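Local coordinates for succinoglycan biosynthesis protein (Bacillus cereus ATCC 14579, PDB 2QGM), which is of unproven function but belongs to the erythromycin esterase-like family and may act as a hydrolase of that kind, at residues 70-82 / 332-344. Residues are numbered along the deposited sequence; the frame is centred on the assembly and turned at random.
Sequences MIGNAQYVGLGEN and LDNNYVTIGSTTT
Strands 76-79 and 336-344 are parallel neighbours inside the mixed eight-stranded sheet of this erythromycin esterase-like fold, with Y76, V77, G78 and L79 in register with Y336, V337, T338 and I339. Backbone hydrogen bonds pass from Y76 N to N335 O, V337 N to Y76 O, G78 N to V337 O, I339 N to G78 O and G80 N to I339 O, while strand 301-304 bonds to the other edge of 76-79.

Where the strands begin, the side-chain amide of N335 grips Q75 twice, at backbone N and side-chain carbonyl. A chi1 of -159° swings CG of N335 away from the backbone N, and the amide reaches across: ND2 hydrogen-bonds Q75 OE1 at 2.9 Å, in the carbonyl plane and on a lone pair, whereas OD1 accepts Q75 N at 2.8 Å from well above its carbonyl plane. Both ends of the N335 amide are used, which fixes its rotation.

On the face that carries Y76 and Y336, L332 CD1 sits 3.5 Å from the Y76 ring centroid, nearly on the ring normal, a CH-pi contact that M291 of helix 276-297 flanks. The edge of the Y336 ring, at CD1, touches Y76 CB; farther on, this ring passes obliquely by G78, whose lack of a side chain leaves room for the phenol, and its OH bonds to I310 O.

On the face carrying V77, V337, L79 and I339 the contacts between the two segments are aliphatic. A74 CB packs on V337 CG2 at 3.5 Å, and I71 CD1, from the end of helix 65-71, touches both V337 CG1 and I339 CD1. The latter methyl also meets V77 CG1 at 3.7 Å and L79 CD2 at 3.9 Å. Beyond G80, N82 N makes a weak hydrogen bond to S341 OG, 3.0 Å long.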
HETATM    1  N   MSE A  70       9.642  15.188 -10.559  1.00 21.48           N
HETATM    2  CA  MSE A  70       9.188  15.334  -9.173  1.00 20.41           C
HETATM    3  C   MSE A  70       9.830  14.285  -8.269  1.00 20.40           C
HETATM    4  O   MSE A  70      10.322  14.596  -7.178  1.00 18.33           O
HETATM    5  CB  MSE A  70       7.666  15.159  -9.076  1.00 20.62           C
HETATM    6  CG  MSE A  70       6.822  16.229  -9.750  1.00 19.79           C
HETATM    7 SE   MSE A  70       4.945  15.759  -9.693  1.00 27.75          SE
HETATM    8  CE  MSE A  70       4.265  17.024 -10.973  1.00 19.16           C
ATOM      9  N   ILE A  71       9.800  13.033  -8.724  1.00 20.52           N
ATOM     10  CA  ILE A  71      10.342  11.922  -7.951  1.00 20.24           C
ATOM     11  C   ILE A  71      11.846  12.009  -7.780  1.00 21.16           C
ATOM     12  O   ILE A  71      12.377  11.680  -6.716  1.00 20.54           O
ATOM     13  CB  ILE A  71      10.016  10.560  -8.608  1.00 22.28           C
ATOM     14  CG1 ILE A  71       8.504  10.424  -8.815  1.00 23.64           C
ATOM     15  CG2 ILE A  71      10.510   9.422  -7.728  1.00 20.21           C
ATOM     16  CD1 ILE A  71       7.700  10.587  -7.563  1.00 25.74           C
ATOM     17  N   GLY A  72      12.532  12.438  -8.831  1.00 19.68           N
ATOM     18  CA  GLY A  72      13.975  12.538  -8.756  1.00 20.52           C
ATOM     19  C   GLY A  72      14.587  11.167  -8.585  1.00 20.88           C
ATOM     20  O   GLY A  72      14.158  10.203  -9.222  1.00 21.49           O
ATOM     21  N   ASN A  73      15.578  11.071  -7.709  1.00 22.16           N
ATOM     22  CA  ASN A  73      16.253   9.801  -7.482  1.00 21.91           C
ATOM     23  C   ASN A  73      15.794   9.085  -6.215  1.00 20.77           C
ATOM     24  O   ASN A  73      16.511   8.244  -5.685  1.00 21.48           O
ATOM     25  CB  ASN A  73      17.766  10.015  -7.438  1.00 27.86           C
ATOM     26  CG  ASN A  73      18.166  11.159  -6.531  1.00 30.78           C
ATOM     27  OD1 ASN A  73      17.907  11.131  -5.326  1.00 34.36           O
ATOM     28  ND2 ASN A  73      18.807  12.174  -7.106  1.00 32.99           N
ATOM     29  N   ALA A  74      14.599   9.411  -5.737  1.00 19.51           N
ATOM     30  CA  ALA A  74      14.071   8.756  -4.548  1.00 19.22           C
ATOM     31  C   ALA A  74      13.958   7.255  -4.808  1.00 18.84           C
ATOM     32  O   ALA A  74      13.506   6.840  -5.882  1.00 17.69           O
ATOM     33  CB  ALA A  74      12.704   9.333  -4.198  1.00 20.00           C
ATOM     34  N   GLN A  75      14.365   6.438  -3.836  1.00 17.41           N
ATOM     35  CA  GLN A  75      14.294   4.982  -3.994  1.00 16.79           C
ATOM     36  C   GLN A  75      12.982   4.367  -3.491  1.00 15.77           C
ATOM     37  O   GLN A  75      12.716   3.196  -3.752  1.00 14.42           O
ATOM     38  CB  GLN A  75      15.471   4.308  -3.284  1.00 17.82           C
ATOM     39  CG  GLN A  75      16.851   4.710  -3.795  1.00 21.06           C
ATOM     40  CD  GLN A  75      17.953   4.005  -3.030  1.00 21.18           C
ATOM     41  OE1 GLN A  75      17.985   4.040  -1.802  1.00 23.45           O
ATOM     42  NE2 GLN A  75      18.865   3.359  -3.754  1.00 24.28           N
ATOM     43  N   TYR A  76      12.180   5.142  -2.762  1.00 14.46           N
ATOM     44  CA  TYR A  76      10.894   4.651  -2.262  1.00 14.29           C
ATOM     45  C   TYR A  76       9.763   5.589  -2.651  1.00 14.47           C
ATOM     46  O   TYR A  76       9.836   6.795  -2.397  1.00 14.65           O
ATOM     47  CB  TYR A  76      10.874   4.536  -0.739  1.00 14.01           C
ATOM     48  CG  TYR A  76      11.823   3.526  -0.156  1.00 15.90           C
ATOM     49  CD1 TYR A  76      13.180   3.808  -0.039  1.00 16.05           C
ATOM     50  CD2 TYR A  76      11.356   2.315   0.344  1.00 14.38           C
ATOM     51  CE1 TYR A  76      14.050   2.915   0.574  1.00 16.81           C
ATOM     52  CE2 TYR A  76      12.219   1.409   0.966  1.00 13.59           C
ATOM     53  CZ  TYR A  76      13.564   1.722   1.081  1.00 16.43           C
ATOM     54  OH  TYR A  76      14.426   0.881   1.753  1.00 16.28           O
ATOM     55  N   VAL A  77       8.716   5.047  -3.265  1.00 14.82           N
ATOM     56  CA  VAL A  77       7.570   5.869  -3.651  1.00 14.58           C
ATOM     57  C   VAL A  77       6.277   5.271  -3.110  1.00 16.40           C
ATOM     58  O   VAL A  77       5.963   4.113  -3.386  1.00 16.56           O
ATOM     59  CB  VAL A  77       7.445   6.006  -5.197  1.00 15.87           C
ATOM     60  CG1 VAL A  77       6.106   6.644  -5.562  1.00 19.18           C
ATOM     61  CG2 VAL A  77       8.577   6.861  -5.746  1.00 16.35           C
ATOM     62  N   GLY A  78       5.534   6.062  -2.337  1.00 15.89           N
ATOM     63  CA  GLY A  78       4.268   5.593  -1.799  1.00 15.39           C
ATOM     64  C   GLY A  78       3.169   6.012  -2.751  1.00 16.46           C
ATOM     65  O   GLY A  78       3.096   7.179  -3.127  1.00 18.45           O
ATOM     66  N   LEU A  79       2.320   5.068  -3.150  1.00 15.37           N
ATOM     67  CA  LEU A  79       1.233   5.342  -4.087  1.00 15.37           C
ATOM     68  C   LEU A  79      -0.106   5.071  -3.413  1.00 15.44           C
ATOM     69  O   LEU A  79      -0.540   3.923  -3.314  1.00 15.36           O
ATOM     70  CB  LEU A  79       1.362   4.443  -5.322  1.00 16.53           C
ATOM     71  CG  LEU A  79       2.702   4.425  -6.058  1.00 20.43           C
ATOM     72  CD1 LEU A  79       2.726   3.257  -7.042  1.00 20.00           C
ATOM     73  CD2 LEU A  79       2.914   5.751  -6.779  1.00 20.31           C
ATOM     74  N   GLY A  80      -0.766   6.130  -2.963  1.00 14.62           N
ATOM     75  CA  GLY A  80      -2.042   5.959  -2.286  1.00 15.14           C
ATOM     76  C   GLY A  80      -3.281   5.878  -3.159  1.00 15.69           C
ATOM     77  O   GLY A  80      -3.214   5.980  -4.384  1.00 17.29           O
ATOM     78  N   GLU A  81      -4.416   5.662  -2.502  1.00 16.23           N
ATOM     79  CA  GLU A  81      -5.721   5.600  -3.151  1.00 15.86           C
ATOM     80  C   GLU A  81      -6.732   6.207  -2.184  1.00 16.24           C
ATOM     81  O   GLU A  81      -6.757   5.872  -0.990  1.00 16.29           O
ATOM     82  CB  GLU A  81      -6.084   4.151  -3.522  1.00 14.41           C
ATOM     83  CG  GLU A  81      -5.809   3.126  -2.436  1.00 16.38           C
ATOM     84  CD  GLU A  81      -5.887   1.708  -2.963  1.00 20.86           C
ATOM     85  OE1 GLU A  81      -5.272   1.436  -4.015  1.00 18.40           O
ATOM     86  OE2 GLU A  81      -6.550   0.858  -2.326  1.00 18.95           O
ATOM     87  N   ASN A  82      -7.550   7.123  -2.702  1.00 14.57           N
ATOM     88  CA  ASN A  82      -8.538   7.814  -1.885  1.00 16.26           C
ATOM     89  C   ASN A  82      -9.585   6.885  -1.283  1.00 15.80           C
ATOM     90  O   ASN A  82     -10.092   7.136  -0.190  1.00 14.88           O
ATOM     91  CB  ASN A  82      -9.220   8.918  -2.697  1.00 15.80           C
ATOM     92  CG  ASN A  82      -9.611  10.101  -1.836  1.00 19.62           C
ATOM     93  OD1 ASN A  82      -9.610  10.005  -0.608  1.00 20.39           O
ATOM     94  ND2 ASN A  82      -9.943  11.224  -2.469  1.00 16.83           N
ATOM     95  N   LEU A 332      13.669   7.320   6.265  1.00 22.12           N
ATOM     96  CA  LEU A 332      14.199   7.607   4.938  1.00 20.59           C
ATOM     97  C   LEU A 332      14.351   9.068   4.529  1.00 22.15           C
ATOM     98  O   LEU A 332      15.094   9.370   3.599  1.00 20.94           O
ATOM     99  CB  LEU A 332      13.344   6.873   3.903  1.00 20.77           C
ATOM    100  CG  LEU A 332      13.255   5.361   4.138  1.00 18.06           C
ATOM    101  CD1 LEU A 332      12.201   4.773   3.220  1.00 19.29           C
ATOM    102  CD2 LEU A 332      14.614   4.695   3.892  1.00 19.20           C
ATOM    103  N   ASP A 333      13.653   9.965   5.217  1.00 22.18           N
ATOM    104  CA  ASP A 333      13.710  11.393   4.908  1.00 23.99           C
ATOM    105  C   ASP A 333      13.364  11.657   3.437  1.00 22.36           C
ATOM    106  O   ASP A 333      12.272  11.312   2.996  1.00 21.02           O
ATOM    107  CB  ASP A 333      15.097  11.956   5.259  1.00 28.50           C
ATOM    108  CG  ASP A 333      15.160  13.475   5.147  1.00 33.09           C
ATOM    109  OD1 ASP A 333      14.211  14.151   5.598  1.00 34.39           O
ATOM    110  OD2 ASP A 333      16.162  13.993   4.615  1.00 37.94           O
ATOM    111  N   ASN A 334      14.278  12.252   2.672  1.00 21.04           N
ATOM    112  CA  ASN A 334      13.985  12.555   1.274  1.00 20.13           C
ATOM    113  C   ASN A 334      14.052  11.373   0.313  1.00 20.01           C
ATOM    114  O   ASN A 334      13.804  11.533  -0.886  1.00 20.36           O
ATOM    115  CB  ASN A 334      14.903  13.668   0.768  1.00 22.36           C
ATOM    116  CG  ASN A 334      14.471  15.042   1.252  1.00 23.63           C
ATOM    117  OD1 ASN A 334      15.183  16.029   1.080  1.00 27.85           O
ATOM    118  ND2 ASN A 334      13.290  15.110   1.857  1.00 25.79           N
ATOM    119  N   ASN A 335      14.378  10.186   0.818  1.00 17.48           N
ATOM    120  CA  ASN A 335      14.456   9.009  -0.046  1.00 17.50           C
ATOM    121  C   ASN A 335      13.100   8.325  -0.152  1.00 16.31           C
ATOM    122  O   ASN A 335      12.974   7.281  -0.790  1.00 15.53           O
ATOM    123  CB  ASN A 335      15.503   8.019   0.471  1.00 17.81           C
ATOM    124  CG  ASN A 335      15.985   7.068  -0.612  1.00 18.71           C
ATOM    125  OD1 ASN A 335      16.064   7.436  -1.793  1.00 18.15           O
ATOM    126  ND2 ASN A 335      16.333   5.848  -0.218  1.00 20.77           N
ATOM    127  N   TYR A 336      12.095   8.907   0.496  1.00 14.72           N
ATOM    128  CA  TYR A 336      10.727   8.386   0.428  1.00 16.53           C
ATOM    129  C   TYR A 336       9.810   9.508  -0.041  1.00 15.57           C
ATOM    130  O   TYR A 336       9.628  10.509   0.651  1.00 16.37           O
ATOM    131  CB  TYR A 336      10.247   7.878   1.794  1.00 16.62           C
ATOM    132  CG  TYR A 336       8.776   7.489   1.824  1.00 19.03           C
ATOM    133  CD1 TYR A 336       8.274   6.521   0.957  1.00 18.82           C
ATOM    134  CD2 TYR A 336       7.896   8.068   2.735  1.00 15.91           C
ATOM    135  CE1 TYR A 336       6.936   6.134   0.997  1.00 18.04           C
ATOM    136  CE2 TYR A 336       6.553   7.685   2.787  1.00 19.32           C
ATOM    137  CZ  TYR A 336       6.082   6.713   1.909  1.00 17.61           C
ATOM    138  OH  TYR A 336       4.764   6.311   1.943  1.00 18.49           O
ATOM    139  N   VAL A 337       9.248   9.345  -1.233  1.00 15.26           N
ATOM    140  CA  VAL A 337       8.342  10.340  -1.791  1.00 14.99           C
ATOM    141  C   VAL A 337       6.923   9.787  -1.710  1.00 15.34           C
ATOM    142  O   VAL A 337       6.687   8.615  -2.009  1.00 17.36           O
ATOM    143  CB  VAL A 337       8.683  10.652  -3.271  1.00 18.19           C
ATOM    144  CG1 VAL A 337       7.567  11.462  -3.900  1.00 17.26           C
ATOM    145  CG2 VAL A 337       9.991  11.435  -3.354  1.00 19.77           C
ATOM    146  N   THR A 338       5.985  10.632  -1.293  1.00 13.89           N
ATOM    147  CA  THR A 338       4.587  10.233  -1.162  1.00 15.74           C
ATOM    148  C   THR A 338       3.682  10.873  -2.189  1.00 16.21           C
ATOM    149  O   THR A 338       3.673  12.091  -2.347  1.00 17.03           O
ATOM    150  CB  THR A 338       4.012  10.592   0.225  1.00 17.22           C
ATOM    151  OG1 THR A 338       4.317  11.958   0.536  1.00 19.19           O
ATOM    152  CG2 THR A 338       4.583   9.687   1.286  1.00 18.08           C
ATOM    153  N   ILE A 339       2.908  10.038  -2.875  1.00 15.68           N
ATOM    154  CA  ILE A 339       1.965  10.495  -3.888  1.00 15.38           C
ATOM    155  C   ILE A 339       0.566  10.084  -3.448  1.00 16.08           C
ATOM    156  O   ILE A 339       0.190   8.917  -3.577  1.00 16.96           O
ATOM    157  CB  ILE A 339       2.254   9.842  -5.248  1.00 16.60           C
ATOM    158  CG1 ILE A 339       3.715  10.084  -5.619  1.00 18.06           C
ATOM    159  CG2 ILE A 339       1.300  10.395  -6.313  1.00 17.37           C
ATOM    160  CD1 ILE A 339       4.147   9.421  -6.901  1.00 17.08           C
ATOM    161  N   GLY A 340      -0.196  11.043  -2.934  1.00 16.65           N
ATOM    162  CA  GLY A 340      -1.547  10.767  -2.480  1.00 16.14           C
ATOM    163  C   GLY A 340      -2.572  10.778  -3.604  1.00 16.36           C
ATOM    164  O   GLY A 340      -2.342  11.365  -4.663  1.00 15.95           O
ATOM    165  N   SER A 341      -3.706  10.132  -3.361  1.00 16.68           N
ATOM    166  CA  SER A 341      -4.789  10.048  -4.335  1.00 16.39           C
ATOM    167  C   SER A 341      -5.981  10.890  -3.904  1.00 16.47           C
ATOM    168  O   SER A 341      -6.440  10.787  -2.766  1.00 18.45           O
ATOM    169  CB  SER A 341      -5.240   8.593  -4.483  1.00 17.75           C
ATOM    170  OG  SER A 341      -6.510   8.501  -5.113  1.00 16.31           O
ATOM    171  N   THR A 342      -6.478  11.723  -4.814  1.00 16.58           N
ATOM    172  CA  THR A 342      -7.634  12.553  -4.514  1.00 16.30           C
ATOM    173  C   THR A 342      -8.683  12.467  -5.615  1.00 17.86           C
ATOM    174  O   THR A 342      -8.363  12.314  -6.793  1.00 17.52           O
ATOM    175  CB  THR A 342      -7.248  14.057  -4.312  1.00 18.42           C
ATOM    176  OG1 THR A 342      -6.529  14.547  -5.452  1.00 19.18           O
ATOM    177  CG2 THR A 342      -6.386  14.231  -3.070  1.00 19.15           C
ATOM    178  N   THR A 343      -9.945  12.524  -5.206  1.00 17.58           N
ATOM    179  CA  THR A 343     -11.053  12.498  -6.142  1.00 19.21           C
ATOM    180  C   THR A 343     -12.132  13.414  -5.587  1.00 18.74           C
ATOM    181  O   THR A 343     -12.172  13.675  -4.390  1.00 19.57           O
ATOM    182  CB  THR A 343     -11.605  11.071  -6.352  1.00 19.71           C
ATOM    183  OG1 THR A 343     -12.613  11.104  -7.367  1.00 18.19           O
ATOM    184  CG2 THR A 343     -12.201  10.523  -5.062  1.00 20.59           C
ATOM    185  N   THR A 344     -12.998  13.908  -6.461  1.00 20.22           N
ATOM    186  CA  THR A 344     -14.048  14.826  -6.030  1.00 20.13           C
ATOM    187  C   THR A 344     -15.431  14.220  -5.818  1.00 20.94           C
ATOM    188  O   THR A 344     -16.022  14.370  -4.750  1.00 22.36           O
ATOM    189  CB  THR A 344     -14.178  15.993  -7.029  1.00 21.34           C
ATOM    190  OG1 THR A 344     -12.942  16.717  -7.074  1.00 23.67           O
ATOM    191  CG2 THR A 344     -15.297  16.938  -6.609  1.00 22.49           C
TER